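Local structure of beta-1,3-glucosyltransferase (Paecilomyces sp. J18, 5JVV) at residues V31-R36 with D244-G249; E40-V45 with G69-R74; V57-T62 with E283-Y288; K91-S96 with A287-N292. The protein belongs to the fungal carbohydrate-active enzymes and has a beta-sandwich of the jelly-roll kind, consistent with glycoside hydrolase family 16. All coordinates share one frame; numbering follows the deposited sequence.

Contact 1. Residues V31-R36 with D244-G249; sequences VHYVSR and DTTFCG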
loop_
_atom_site.group_PDB
_atom_site.type_symbol
_atom_site.label_atom_id
_atom_site.label_comp_id
_atom_site.label_asym_id
_atom_site.label_seq_id
_atom_site.Cartn_x
_atom_site.Cartn_y
_atom_site.Cartn_z
ATOM N N VAL A 31 -13.666 -7.251 -5.945
ATOM C CA VAL A 31 -13.652 -5.794 -5.981
ATOM C C VAL A 31 -14.178 -5.355 -7.341
ATOM O O VAL A 31 -13.995 -6.049 -8.345
ATOM C CB VAL A 31 -12.201 -5.260 -5.781
ATOM C CG1 VAL A 31 -11.316 -5.653 -6.951
ATOM C CG2 VAL A 31 -12.194 -3.760 -5.584
ATOM N N HIS A 32 -14.829 -4.198 -7.363
ATOM C CA HIS A 32 -15.287 -3.588 -8.597
ATOM C C HIS A 32 -14.609 -2.228 -8.684
ATOM O O HIS A 32 -15.071 -1.243 -8.102
ATOM C CB HIS A 32 -16.806 -3.446 -8.572
ATOM C CG HIS A 32 -17.417 -3.053 -9.886
ATOM N ND1 HIS A 32 -16.677 -2.622 -10.965
ATOM C CD2 HIS A 32 -18.712 -3.040 -10.286
ATOM C CE1 HIS A 32 -17.489 -2.354 -11.973
ATOM N NE2 HIS A 32 -18.726 -2.600 -11.589
ATOM N N TYR A 33 -13.499 -2.184 -9.402
ATOM C CA TYR A 33 -12.756 -0.945 -9.554
ATOM C C TYR A 33 -13.509 -0.037 -10.524
ATOM O O TYR A 33 -13.886 -0.468 -11.622
ATOM C CB TYR A 33 -11.367 -1.249 -10.083
ATOM C CG TYR A 33 -10.377 -1.714 -9.037
ATOM C CD1 TYR A 33 -10.333 -1.139 -7.768
ATOM C CD2 TYR A 33 -9.464 -2.717 -9.331
ATOM C CE1 TYR A 33 -9.392 -1.559 -6.826
ATOM C CE2 TYR A 33 -8.534 -3.145 -8.396
ATOM C CZ TYR A 33 -8.503 -2.559 -7.149
ATOM O OH TYR A 33 -7.561 -2.973 -6.229
ATOM N N VAL A 34 -13.726 1.212 -10.126
ATOM C CA VAL A 34 -14.532 2.141 -10.931
ATOM C C VAL A 34 -13.773 3.406 -11.340
ATOM O O VAL A 34 -12.746 3.754 -10.754
ATOM C CB VAL A 34 -15.837 2.532 -10.224
ATOM C CG1 VAL A 34 -16.695 1.293 -9.987
ATOM C CG2 VAL A 34 -15.543 3.252 -8.907
ATOM N N SER A 35 -14.292 4.090 -12.360
ATOM C CA SER A 35 -13.673 5.305 -12.877
ATOM C C SER A 35 -13.811 6.429 -11.871
ATOM O O SER A 35 -14.608 6.337 -10.930
ATOM C CB SER A 35 -14.322 5.724 -14.190
ATOM O OG SER A 35 -15.668 6.121 -13.971
ATOM N N ARG A 36 -13.034 7.489 -12.064
ATOM C CA ARG A 36 -13.087 8.630 -11.153
ATOM C C ARG A 36 -14.468 9.281 -11.064
ATOM O O ARG A 36 -14.940 9.567 -9.964
ATOM C CB ARG A 36 -12.018 9.667 -11.509
ATOM C CG ARG A 36 -12.079 10.928 -10.654
ATOM C CD ARG A 36 -10.865 11.797 -10.895
ATOM N NE ARG A 36 -10.998 13.101 -10.252
ATOM C CZ ARG A 36 -10.127 14.094 -10.400
ATOM N NH1 ARG A 36 -10.330 15.254 -9.786
ATOM N NH2 ARG A 36 -9.065 13.929 -11.177
ATOM N N ASP A 244 -4.385 1.356 -3.748
ATOM C CA ASP A 244 -5.621 0.640 -4.014
ATOM C C ASP A 244 -6.145 -0.019 -2.753
ATOM O O ASP A 244 -5.434 -0.107 -1.747
ATOM C CB ASP A 244 -5.444 -0.377 -5.161
ATOM C CG ASP A 244 -4.665 -1.609 -4.746
ATOM O OD1 ASP A 244 -3.626 -1.909 -5.379
ATOM O OD2 ASP A 244 -5.099 -2.304 -3.802
ATOM N N THR A 245 -7.399 -0.454 -2.806
ATOM C CA THR A 245 -7.934 -1.398 -1.837
ATOM C C THR A 245 -8.715 -2.439 -2.625
ATOM O O THR A 245 -9.682 -2.104 -3.315
ATOM C CB THR A 245 -8.866 -0.730 -0.819
ATOM O OG1 THR A 245 -8.162 0.332 -0.160
ATOM C CG2 THR A 245 -9.345 -1.741 0.229
ATOM N N THR A 246 -8.273 -3.691 -2.554
ATOM C CA THR A 246 -9.053 -4.793 -3.109
ATOM C C THR A 246 -9.612 -5.631 -1.963
ATOM O O THR A 246 -9.464 -5.248 -0.798
ATOM C CB THR A 246 -8.232 -5.625 -4.131
ATOM O OG1 THR A 246 -9.101 -6.548 -4.797
ATOM C CG2 THR A 246 -7.087 -6.392 -3.458
ATOM N N PHE A 247 -10.273 -6.744 -2.280
ATOM C CA PHE A 247 -10.885 -7.595 -1.260
ATOM C C PHE A 247 -10.646 -9.035 -1.628
ATOM O O PHE A 247 -10.682 -9.366 -2.803
ATOM C CB PHE A 247 -12.399 -7.383 -1.200
ATOM C CG PHE A 247 -12.804 -5.978 -0.850
ATOM C CD1 PHE A 247 -12.846 -5.564 0.475
ATOM C CD2 PHE A 247 -13.170 -5.080 -1.849
ATOM C CE1 PHE A 247 -13.238 -4.260 0.802
ATOM C CE2 PHE A 247 -13.555 -3.779 -1.532
ATOM C CZ PHE A 247 -13.597 -3.373 -0.207
ATOM N N CYS A 248 -10.402 -9.881 -0.635
ATOM C CA CYS A 248 -10.297 -11.324 -0.857
ATOM C C CYS A 248 -9.203 -11.628 -1.896
ATOM O O CYS A 248 -8.079 -11.154 -1.759
ATOM C CB CYS A 248 -11.685 -11.908 -1.203
ATOM S SG CYS A 248 -12.947 -11.525 0.075
ATOM N N GLY A 249 -9.515 -12.380 -2.943
ATOM C CA GLY A 249 -8.536 -12.622 -3.995
ATOM C C GLY A 249 -7.332 -13.442 -3.555
ATOM O O GLY A 249 -7.401 -14.159 -2.549
#

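Contact 2. Residues E40-V45 with G69-R74; sequences EGEGLV and GRKSVR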
loop_
_atom_site.group_PDB
_atom_site.type_symbol
_atom_site.label_atom_id
_atom_site.label_comp_id
_atom_site.label_asym_id
_atom_site.label_seq_id
_atom_site.Cartn_x
_atom_site.Cartn_y
_atom_site.Cartn_z
ATOM N N GLU A 40 -16.555 9.543 -7.629
ATOM C CA GLU A 40 -16.952 10.821 -7.058
ATOM C C GLU A 40 -18.459 10.888 -6.862
ATOM O O GLU A 40 -18.941 11.424 -5.865
ATOM C CB GLU A 40 -16.440 11.981 -7.913
ATOM C CG GLU A 40 -14.921 12.179 -7.771
ATOM C CD GLU A 40 -14.345 13.144 -8.785
ATOM O OE1 GLU A 40 -15.042 13.459 -9.773
ATOM O OE2 GLU A 40 -13.183 13.574 -8.599
ATOM N N GLY A 41 -19.207 10.326 -7.804
ATOM C CA GLY A 41 -20.659 10.350 -7.719
ATOM C C GLY A 41 -21.217 9.510 -6.586
ATOM O O GLY A 41 -22.278 9.814 -6.034
ATOM N N GLU A 42 -20.493 8.458 -6.221
ATOM C CA GLU A 42 -20.969 7.516 -5.216
ATOM C C GLU A 42 -20.252 7.740 -3.886
ATOM O O GLU A 42 -20.401 6.956 -2.935
ATOM C CB GLU A 42 -20.817 6.076 -5.720
ATOM C CG GLU A 42 -21.627 5.849 -6.991
ATOM C CD GLU A 42 -21.606 4.430 -7.503
ATOM O OE1 GLU A 42 -22.106 4.221 -8.627
ATOM O OE2 GLU A 42 -21.111 3.533 -6.793
ATOM N N GLY A 43 -19.476 8.819 -3.836
ATOM C CA GLY A 43 -18.821 9.243 -2.609
ATOM C C GLY A 43 -17.570 8.454 -2.241
ATOM O O GLY A 43 -17.055 8.593 -1.125
ATOM N N LEU A 44 -17.070 7.631 -3.159
ATOM C CA LEU A 44 -15.850 6.863 -2.892
ATOM C C LEU A 44 -14.589 7.711 -2.965
ATOM O O LEU A 44 -13.543 7.355 -2.409
ATOM C CB LEU A 44 -15.711 5.684 -3.862
ATOM C CG LEU A 44 -16.397 4.357 -3.508
ATOM C CD1 LEU A 44 -17.863 4.529 -3.202
ATOM C CD2 LEU A 44 -16.192 3.340 -4.629
ATOM N N VAL A 45 -14.675 8.820 -3.683
ATOM C CA VAL A 45 -13.541 9.723 -3.829
ATOM C C VAL A 45 -14.025 11.139 -3.608
ATOM O O VAL A 45 -15.050 11.555 -4.168
ATOM C CB VAL A 45 -12.905 9.618 -5.232
ATOM C CG1 VAL A 45 -11.921 10.764 -5.465
ATOM C CG2 VAL A 45 -12.206 8.275 -5.399
ATOM N N GLY A 69 -17.771 -7.522 -7.457
ATOM C CA GLY A 69 -17.187 -7.282 -6.151
ATOM C C GLY A 69 -17.627 -5.960 -5.571
ATOM O O GLY A 69 -18.446 -5.243 -6.155
ATOM N N ARG A 70 -17.079 -5.630 -4.408
ATOM C CA ARG A 70 -17.438 -4.393 -3.723
ATOM C C ARG A 70 -16.656 -3.245 -4.347
ATOM O O ARG A 70 -15.459 -3.372 -4.606
ATOM C CB ARG A 70 -17.118 -4.519 -2.226
ATOM C CG ARG A 70 -17.473 -3.286 -1.408
ATOM C CD ARG A 70 -17.593 -3.591 0.102
ATOM N NE ARG A 70 -18.707 -4.498 0.399
ATOM C CZ ARG A 70 -20.002 -4.182 0.321
ATOM N NH1 ARG A 70 -20.396 -2.964 -0.045
ATOM N NH2 ARG A 70 -20.919 -5.101 0.611
ATOM N N LYS A 71 -17.332 -2.124 -4.600
ATOM C CA LYS A 71 -16.698 -1.017 -5.317
ATOM C C LYS A 71 -15.568 -0.353 -4.559
ATOM O O LYS A 71 -15.645 -0.121 -3.351
ATOM C CB LYS A 71 -17.733 0.032 -5.716
ATOM C CG LYS A 71 -18.630 -0.442 -6.842
ATOM C CD LYS A 71 -19.839 0.453 -6.959
ATOM C CE LYS A 71 -20.722 0.002 -8.095
ATOM N NZ LYS A 71 -21.959 0.841 -8.148
ATOM N N SER A 72 -14.523 -0.023 -5.303
ATOM C CA SER A 72 -13.325 0.571 -4.746
ATOM C C SER A 72 -12.620 1.290 -5.890
ATOM O O SER A 72 -13.149 1.366 -7.012
ATOM C CB SER A 72 -12.434 -0.525 -4.146
ATOM O OG SER A 72 -11.318 0.015 -3.441
ATOM N N VAL A 73 -11.439 1.819 -5.607
ATOM C CA VAL A 73 -10.626 2.469 -6.629
ATOM C C VAL A 73 -9.167 2.027 -6.558
ATOM O O VAL A 73 -8.679 1.528 -5.521
ATOM C CB VAL A 73 -10.707 4.012 -6.550
ATOM C CG1 VAL A 73 -12.126 4.490 -6.870
ATOM C CG2 VAL A 73 -10.243 4.520 -5.174
ATOM N N ARG A 74 -8.480 2.185 -7.685
ATOM C CA ARG A 74 -7.069 1.871 -7.787
ATOM C C ARG A 74 -6.453 2.981 -8.625
ATOM O O ARG A 74 -6.750 3.120 -9.820
ATOM C CB ARG A 74 -6.864 0.482 -8.419
ATOM C CG ARG A 74 -5.440 0.208 -8.868
ATOM C CD ARG A 74 -5.200 -1.272 -9.155
ATOM N NE ARG A 74 -4.018 -1.472 -10.000
ATOM C CZ ARG A 74 -3.360 -2.624 -10.125
ATOM N NH1 ARG A 74 -3.728 -3.683 -9.423
ATOM N NH2 ARG A 74 -2.313 -2.706 -10.936
#

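Contact 3. Residues V57-T62 with E283-Y288; sequences VDHTNT and EFKEAY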
loop_
_atom_site.group_PDB
_atom_site.type_symbol
_atom_site.label_atom_id
_atom_site.label_comp_id
_atom_site.label_asym_id
_atom_site.label_seq_id
_atom_site.Cartn_x
_atom_site.Cartn_y
_atom_site.Cartn_z
ATOM N N VAL A 57 -14.512 2.937 -0.150
ATOM C CA VAL A 57 -15.200 1.843 -0.828
ATOM C C VAL A 57 -16.701 1.948 -0.584
ATOM O O VAL A 57 -17.160 2.748 0.232
ATOM C CB VAL A 57 -14.684 0.459 -0.349
ATOM C CG1 VAL A 57 -13.170 0.353 -0.531
ATOM C CG2 VAL A 57 -15.072 0.197 1.112
ATOM N N ASP A 58 -17.482 1.143 -1.296
ATOM C CA ASP A 58 -18.913 1.071 -1.056
ATOM C C ASP A 58 -19.127 0.422 0.314
ATOM O O ASP A 58 -18.820 -0.750 0.497
ATOM C CB ASP A 58 -19.540 0.210 -2.166
ATOM C CG ASP A 58 -21.037 0.002 -2.006
ATOM O OD1 ASP A 58 -21.588 0.152 -0.896
ATOM O OD2 ASP A 58 -21.675 -0.361 -3.018
ATOM N N HIS A 59 -19.622 1.192 1.278
ATOM C CA HIS A 59 -19.930 0.651 2.602
ATOM C C HIS A 59 -21.424 0.739 2.890
ATOM O O HIS A 59 -21.849 0.822 4.048
ATOM C CB HIS A 59 -19.120 1.365 3.696
ATOM C CG HIS A 59 -19.270 2.858 3.701
ATOM N ND1 HIS A 59 -20.344 3.506 4.290
ATOM C CD2 HIS A 59 -18.480 3.836 3.201
ATOM C CE1 HIS A 59 -20.201 4.807 4.149
ATOM N NE2 HIS A 59 -19.076 5.040 3.491
ATOM N N THR A 60 -22.214 0.700 1.823
ATOM C CA THR A 60 -23.662 0.887 1.898
ATOM C C THR A 60 -24.443 -0.337 1.429
ATOM O O THR A 60 -25.392 -0.786 2.087
ATOM C CB THR A 60 -24.066 2.090 1.020
ATOM O OG1 THR A 60 -23.494 3.286 1.569
ATOM C CG2 THR A 60 -25.576 2.242 0.966
ATOM N N ASN A 61 -24.041 -0.878 0.285
ATOM C CA ASN A 61 -24.842 -1.892 -0.392
ATOM C C ASN A 61 -24.486 -3.326 -0.042
ATOM O O ASN A 61 -23.315 -3.668 0.123
ATOM C CB ASN A 61 -24.745 -1.700 -1.908
ATOM C CG ASN A 61 -25.309 -0.365 -2.361
ATOM O OD1 ASN A 61 -26.517 -0.122 -2.266
ATOM N ND2 ASN A 61 -24.443 0.502 -2.860
ATOM N N THR A 62 -25.516 -4.165 0.051
ATOM C CA THR A 62 -25.356 -5.608 0.192
ATOM C C THR A 62 -25.247 -6.171 -1.219
ATOM O O THR A 62 -25.978 -5.741 -2.115
ATOM C CB THR A 62 -26.576 -6.196 0.921
ATOM O OG1 THR A 62 -26.638 -5.665 2.258
ATOM C CG2 THR A 62 -26.513 -7.707 0.970
ATOM N N GLU A 283 -19.261 -2.863 7.744
ATOM C CA GLU A 283 -17.940 -3.178 8.281
ATOM C C GLU A 283 -16.828 -2.496 7.501
ATOM O O GLU A 283 -15.669 -2.489 7.928
ATOM C CB GLU A 283 -17.710 -4.692 8.289
ATOM C CG GLU A 283 -18.565 -5.432 9.293
ATOM C CD GLU A 283 -17.752 -6.001 10.441
ATOM O OE1 GLU A 283 -18.280 -6.879 11.156
ATOM O OE2 GLU A 283 -16.589 -5.574 10.628
ATOM N N PHE A 284 -17.178 -1.891 6.369
ATOM C CA PHE A 284 -16.158 -1.292 5.498
ATOM C C PHE A 284 -16.127 0.222 5.526
ATOM O O PHE A 284 -15.456 0.865 4.707
ATOM C CB PHE A 284 -16.306 -1.853 4.078
ATOM C CG PHE A 284 -16.074 -3.328 4.036
ATOM C CD1 PHE A 284 -14.780 -3.821 4.007
ATOM C CD2 PHE A 284 -17.135 -4.214 4.150
ATOM C CE1 PHE A 284 -14.535 -5.191 4.022
ATOM C CE2 PHE A 284 -16.910 -5.573 4.173
ATOM C CZ PHE A 284 -15.604 -6.067 4.113
ATOM N N LYS A 285 -16.822 0.805 6.490
ATOM C CA LYS A 285 -16.790 2.252 6.651
ATOM C C LYS A 285 -15.364 2.732 6.900
ATOM O O LYS A 285 -14.987 3.824 6.471
ATOM C CB LYS A 285 -17.717 2.686 7.785
ATOM C CG LYS A 285 -17.989 4.172 7.800
ATOM C CD LYS A 285 -19.195 4.510 8.661
ATOM C CE LYS A 285 -19.279 6.006 8.872
ATOM N NZ LYS A 285 -17.976 6.541 9.357
ATOM N N GLU A 286 -14.560 1.905 7.573
ATOM C CA GLU A 286 -13.183 2.290 7.883
ATOM C C GLU A 286 -12.181 1.821 6.835
ATOM O O GLU A 286 -10.983 1.999 7.012
ATOM C CB GLU A 286 -12.755 1.754 9.260
ATOM C CG GLU A 286 -13.357 2.500 10.437
ATOM C CD GLU A 286 -12.809 3.906 10.557
ATOM O OE1 GLU A 286 -11.577 4.043 10.720
ATOM O OE2 GLU A 286 -13.607 4.864 10.476
ATOM N N ALA A 287 -12.665 1.228 5.746
ATOM C CA ALA A 287 -11.773 0.773 4.687
ATOM C C ALA A 287 -11.524 1.898 3.693
ATOM O O ALA A 287 -11.918 1.808 2.532
ATOM C CB ALA A 287 -12.361 -0.463 3.985
ATOM N N TYR A 288 -10.862 2.960 4.153
ATOM C CA TYR A 288 -10.542 4.094 3.289
ATOM C C TYR A 288 -9.155 4.644 3.525
ATOM O O TYR A 288 -8.606 4.523 4.616
ATOM C CB TYR A 288 -11.570 5.224 3.442
ATOM C CG TYR A 288 -11.562 5.968 4.765
ATOM C CD1 TYR A 288 -10.765 7.094 4.953
ATOM C CD2 TYR A 288 -12.401 5.581 5.802
ATOM C CE1 TYR A 288 -10.785 7.793 6.152
ATOM C CE2 TYR A 288 -12.431 6.268 7.002
ATOM C CZ TYR A 288 -11.615 7.375 7.169
ATOM O OH TYR A 288 -11.634 8.075 8.357
HETATM O O HOH W 1 -14.965 3.359 2.889
#

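Contact 4. Residues K91-S96 with A287-N292; sequences KHMPGS and AYWEIN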
loop_
_atom_site.group_PDB
_atom_site.type_symbol
_atom_site.label_atom_id
_atom_site.label_comp_id
_atom_site.label_asym_id
_atom_site.label_seq_id
_atom_site.Cartn_x
_atom_site.Cartn_y
_atom_site.Cartn_z
ATOM N N LYS A 91 -3.118 10.176 6.545
ATOM C CA LYS A 91 -3.842 10.330 7.800
ATOM C C LYS A 91 -4.553 9.035 8.203
ATOM O O LYS A 91 -4.690 8.727 9.389
ATOM C CB LYS A 91 -4.848 11.487 7.690
ATOM C CG LYS A 91 -5.704 11.689 8.936
ATOM C CD LYS A 91 -6.862 12.648 8.693
ATOM C CE LYS A 91 -6.391 14.070 8.438
ATOM N NZ LYS A 91 -5.711 14.646 9.635
ATOM N N HIS A 92 -4.994 8.266 7.212
ATOM C CA HIS A 92 -5.817 7.093 7.460
ATOM C C HIS A 92 -5.569 6.113 6.329
ATOM O O HIS A 92 -5.371 6.521 5.180
ATOM C CB HIS A 92 -7.298 7.509 7.476
ATOM C CG HIS A 92 -8.236 6.488 8.048
ATOM N ND1 HIS A 92 -8.743 5.437 7.309
ATOM C CD2 HIS A 92 -8.822 6.403 9.266
ATOM C CE1 HIS A 92 -9.572 4.735 8.055
ATOM N NE2 HIS A 92 -9.637 5.293 9.252
ATOM N N MET A 93 -5.559 4.826 6.650
ATOM C CA MET A 93 -5.491 3.785 5.631
ATOM C C MET A 93 -6.589 2.780 5.932
ATOM O O MET A 93 -7.194 2.838 7.002
ATOM C CB MET A 93 -4.121 3.099 5.612
ATOM C CG MET A 93 -3.837 2.192 6.810
ATOM S SD MET A 93 -2.444 1.110 6.480
ATOM C CE MET A 93 -3.177 0.064 5.243
ATOM N N PRO A 94 -6.881 1.873 4.986
ATOM C CA PRO A 94 -7.966 0.937 5.308
ATOM C C PRO A 94 -7.639 0.135 6.562
ATOM O O PRO A 94 -6.476 -0.260 6.798
ATOM C CB PRO A 94 -8.038 0.062 4.053
ATOM C CG PRO A 94 -7.682 1.027 2.961
ATOM C CD PRO A 94 -6.565 1.870 3.547
ATOM N N GLY A 95 -8.663 -0.055 7.393
ATOM C CA GLY A 95 -8.467 -0.627 8.711
ATOM C C GLY A 95 -8.222 -2.119 8.727
ATOM O O GLY A 95 -8.159 -2.787 7.688
ATOM N N SER A 96 -8.065 -2.635 9.940
ATOM C CA SER A 96 -7.872 -4.057 10.153
ATOM C C SER A 96 -9.248 -4.691 10.104
ATOM O O SER A 96 -9.943 -4.783 11.116
ATOM C CB SER A 96 -7.208 -4.270 11.511
ATOM O OG SER A 96 -5.948 -3.605 11.530
ATOM N N ALA A 287 -12.665 1.228 5.746
ATOM C CA ALA A 287 -11.773 0.773 4.687
ATOM C C ALA A 287 -11.524 1.898 3.693
ATOM O O ALA A 287 -11.918 1.808 2.532
ATOM C CB ALA A 287 -12.361 -0.463 3.985
ATOM N N TYR A 288 -10.862 2.960 4.153
ATOM C CA TYR A 288 -10.542 4.094 3.289
ATOM C C TYR A 288 -9.155 4.644 3.525
ATOM O O TYR A 288 -8.606 4.523 4.616
ATOM C CB TYR A 288 -11.570 5.224 3.442
ATOM C CG TYR A 288 -11.562 5.968 4.765
ATOM C CD1 TYR A 288 -10.765 7.094 4.953
ATOM C CD2 TYR A 288 -12.401 5.581 5.802
ATOM C CE1 TYR A 288 -10.785 7.793 6.152
ATOM C CE2 TYR A 288 -12.431 6.268 7.002
ATOM C CZ TYR A 288 -11.615 7.375 7.169
ATOM O OH TYR A 288 -11.634 8.075 8.357
ATOM N N TRP A 289 -8.593 5.230 2.475
ATOM C CA TRP A 289 -7.374 6.025 2.585
ATOM C C TRP A 289 -7.755 7.484 2.764
ATOM O O TRP A 289 -8.692 7.976 2.123
ATOM C CB TRP A 289 -6.551 5.924 1.295
ATOM C CG TRP A 289 -6.041 4.573 0.977
ATOM C CD1 TRP A 289 -6.670 3.609 0.244
ATOM C CD2 TRP A 289 -4.764 4.036 1.335
ATOM N NE1 TRP A 289 -5.875 2.495 0.142
ATOM C CE2 TRP A 289 -4.692 2.735 0.797
ATOM C CE3 TRP A 289 -3.673 4.527 2.066
ATOM C CZ2 TRP A 289 -3.586 1.914 0.978
ATOM C CZ3 TRP A 289 -2.565 3.702 2.238
ATOM C CH2 TRP A 289 -2.533 2.413 1.695
ATOM N N GLU A 290 -7.024 8.190 3.623
ATOM C CA GLU A 290 -7.098 9.648 3.638
ATOM C C GLU A 290 -5.670 10.115 3.513
ATOM O O GLU A 290 -4.852 9.919 4.417
ATOM C CB GLU A 290 -7.752 10.209 4.901
ATOM C CG GLU A 290 -7.890 11.728 4.819
ATOM C CD GLU A 290 -8.746 12.336 5.915
ATOM O OE1 GLU A 290 -9.422 11.587 6.650
ATOM O OE2 GLU A 290 -8.736 13.580 6.036
ATOM N N ILE A 291 -5.360 10.704 2.369
ATOM C CA ILE A 291 -3.988 11.065 2.053
ATOM C C ILE A 291 -3.833 12.577 2.127
ATOM O O ILE A 291 -4.522 13.317 1.423
ATOM C CB ILE A 291 -3.602 10.553 0.650
ATOM C CG1 ILE A 291 -3.686 9.022 0.612
ATOM C CG2 ILE A 291 -2.203 11.035 0.256
ATOM C CD1 ILE A 291 -3.918 8.438 -0.780
ATOM N N ASN A 292 -2.941 13.043 2.995
ATOM C CA ASN A 292 -2.670 14.477 3.105
ATOM C C ASN A 292 -1.871 15.003 1.923
ATOM O O ASN A 292 -2.248 15.999 1.297
ATOM C CB ASN A 292 -1.926 14.791 4.403
ATOM C CG ASN A 292 -2.851 14.883 5.583
ATOM O OD1 ASN A 292 -3.979 15.372 5.466
ATOM N ND2 ASN A 292 -2.388 14.415 6.734
#

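Contact 1. Residues V31-R36 with D244-G249
The carbonyl oxygen of Thr245 lies against both Val31 and Tyr33 and accepts a hydrogen bond from Ser72 OG. Ser72 belongs to strand 70-77 of a curled beta-sheet in the sandwich, and this strand pairs in parallel with 31-33 and antiparallel with 240-247. Strands 31-33 and 240-247 thus share a neighbour, and their short axes come within 7.0 Å of each other, running 146° apart. What joins them directly is packing of side chains, all of it buried.

Val31 points at the second strand and uses each of its branches differently. With chi1 at 66°, CG1 lies between the backbone N and the carbonyl carbon and presses tightly on Thr246 OG1, 3.2 Å from it. CG2, anti to the backbone N, reaches Thr245 O and also lies over one face of the Tyr33 ring, toward its rim. From the Val31 stem, CB meets the edge of the Phe247 ring at CD2, 4.1 Å away. Thr246 OG1 itself is hydrogen-bonded to Asp25 OD2, so the valine methyl abuts a hydroxyl whose polar partner is already set.

Tyr33 leans its ring in from the first strand, and CE1 comes to 3.6 Å from Thr245 O. Its ring plane is turned 59° from the carboxylate of Asp244, whose OD1 is held by Trp105 NE1. Farther along, Cys248 is tied to Cys273 by a disulfide, which fixes the chain just past the strand. The hydroxyl of Tyr33 ends between two side-chain stems: OH lies 3.4 Å from Thr246 CB and 3.5 Å from Asp244 CB.

Contact 2. Residues E40-V45 with G69-R74
Lys71 NZ and the carboxylate of Glu42 form a salt bridge, Glu42 being exposed to solvent and Lys71 partly so. The shorter bond, 3.1 Å from NZ to Glu42 OE2, uses the syn lone pair of that oxygen, while the 3.4 Å bond from NZ to Glu42 OE1 is weak. Both chains are extended beyond CG and cross at about a right angle, so the lysine's aliphatic part also passes the acid: its CD is 3.3 Å from Glu42 OE2.

Beneath the salt bridge Leu44 is buried. Its CD2 branch alone does the touching, 3.7 Å from Lys71 O and 3.8 Å from Lys71 CB. Lys71 O is also hydrogen-bonded to the backbone N of Asp58. One residue on, Val45 CG2 meets Val73 CG1 at 4.1 Å; both methyls are placed beside their own backbone N, anti to the carbonyl carbon. Ala39 of helix 36-41 adds to this apolar patch, touched by Leu44, Val45 and Val73.

The segment 69-74 is steadied by backbone hydrogen bonds of Arg70 and Ser72 with His32 of strand 31-33. The segment 40-45 takes its course from the end of the helix, where Gly43, at positive phi, lets the chain turn away. Leu44 N returns to Ala39 O and Gly43 N bonds weakly to Glu40 O: a Schellman motif with Gly43 as its C-prime residue.

Contact 3. Residues V57-T62 with E283-Y288
Val57 and Ala287 lie across from each other with CA atoms 6.6 Å apart, and the chains draw in to 5.1 Å between the CA atoms of His59 and Phe284. Both segments are irregular. The second folds into a type I beta turn from Phe284 to Ala287, closed by the bond from Ala287 N to Phe284 O, and runs straight into an inverse gamma turn centred on Ala287. These turns direct two carbonyl oxygens toward a water, which accepts a hydrogen bond from Val57 N at 3.1 Å; Phe284 O lies at the same distance from the water, and Ala287 O, farther away, makes at most a weak bond.

Val57 fills the buried part of the contact. Its CG2, held between the backbone N and the carbonyl carbon, lies 3.8 Å from Phe284 CB and 4.0 Å from Ala287 CB, while CG1 packs on Ala287 O. Phe284 meets it with CB and its carbonyl oxygen, while the ring turns off to an edge-to-face contact with Phe247.

Nearer the surface, His59 CB rests 3.7 Å from Lys285 N. Its chi1 of 55° swings the ring over the turn, close to Lys285 CA. Lys285 has two conformers, so its placement beyond the backbone is doubtful.

Asp58 points away from the turn and organises its own loop. Arg70 reaches the carbonyl oxygens of Asp58 and Asn61. Asp58 OD2 takes Asn61 ND2 almost straight, the donor angle being 175°. OD1 accepts from Thr60 N, at 2.8 Å, and from Asn61 N, forming respectively the Asx turn and Asx motif of the loop leading to strand 70-77.

Contact 4. Residues K91-S96 with A287-N292
His92 ND1 donates to Tyr288 O across 2.8 Å, with the oxygen nearly in the imidazole plane but the nitrogen above the carbonyl plane. Two residues on, Glu290 N gives an equally short, straighter bond to His92 O, with an angle of 167°. Glu290 O is gripped twice, by Lys91 N at 2.8 Å and by His92 N at 3.3 Å.

Two residues facing one make this a classic beta bulge, set where the chain turns a corner after strand 84-90 of the antiparallel sheet and runs on beside strand 289-297.

The imidazole and the phenol ring of Tyr288 form an offset stack, their centroids 3.7 Å apart and their planes only 3° from parallel. CG anti to the backbone N (chi1 -166°) carries the His92 ring there, and Glu286 OE1 holds its NE2, so both nitrogens are bonded.

Lys91 runs alongside Glu290 in the same direction, its CD 3.4 Å from Glu290 CD; Glu290 OE2 is bonded to Ser52 OG.

Trp289 lies beneath the loop. Pro94 CD sits 3.4 Å from the centroid of its five-membered ring, a CH-pi contact nearly on the normal, and Met93 CB covers the six-membered ring at 4.1 Å from its centroid.

Along the chain, contacts 1, 2, 3 and 4 open in turn at 31-36, 40-45, 57-62 and 91-96. Contact 2 is nested inside the loop closed by contact 1, contact 3 crosses both, and contact 4 follows contact 2 in series. Contacts 1 and 2 both reach the sheet that holds strand 70-77, with centres about 8 Å apart. Contact 3 lies about 10 Å from contact 2, between centres, and Val57 packs on Ser72. It shares Ala287 and Tyr288 with contact 4 of the antiparallel sheet, their centres about 12 Å apart. Trp289 NE1 bonds to Asp244 O of contact 1, so the two sheets of the sandwich are tied together by segments distant in sequence.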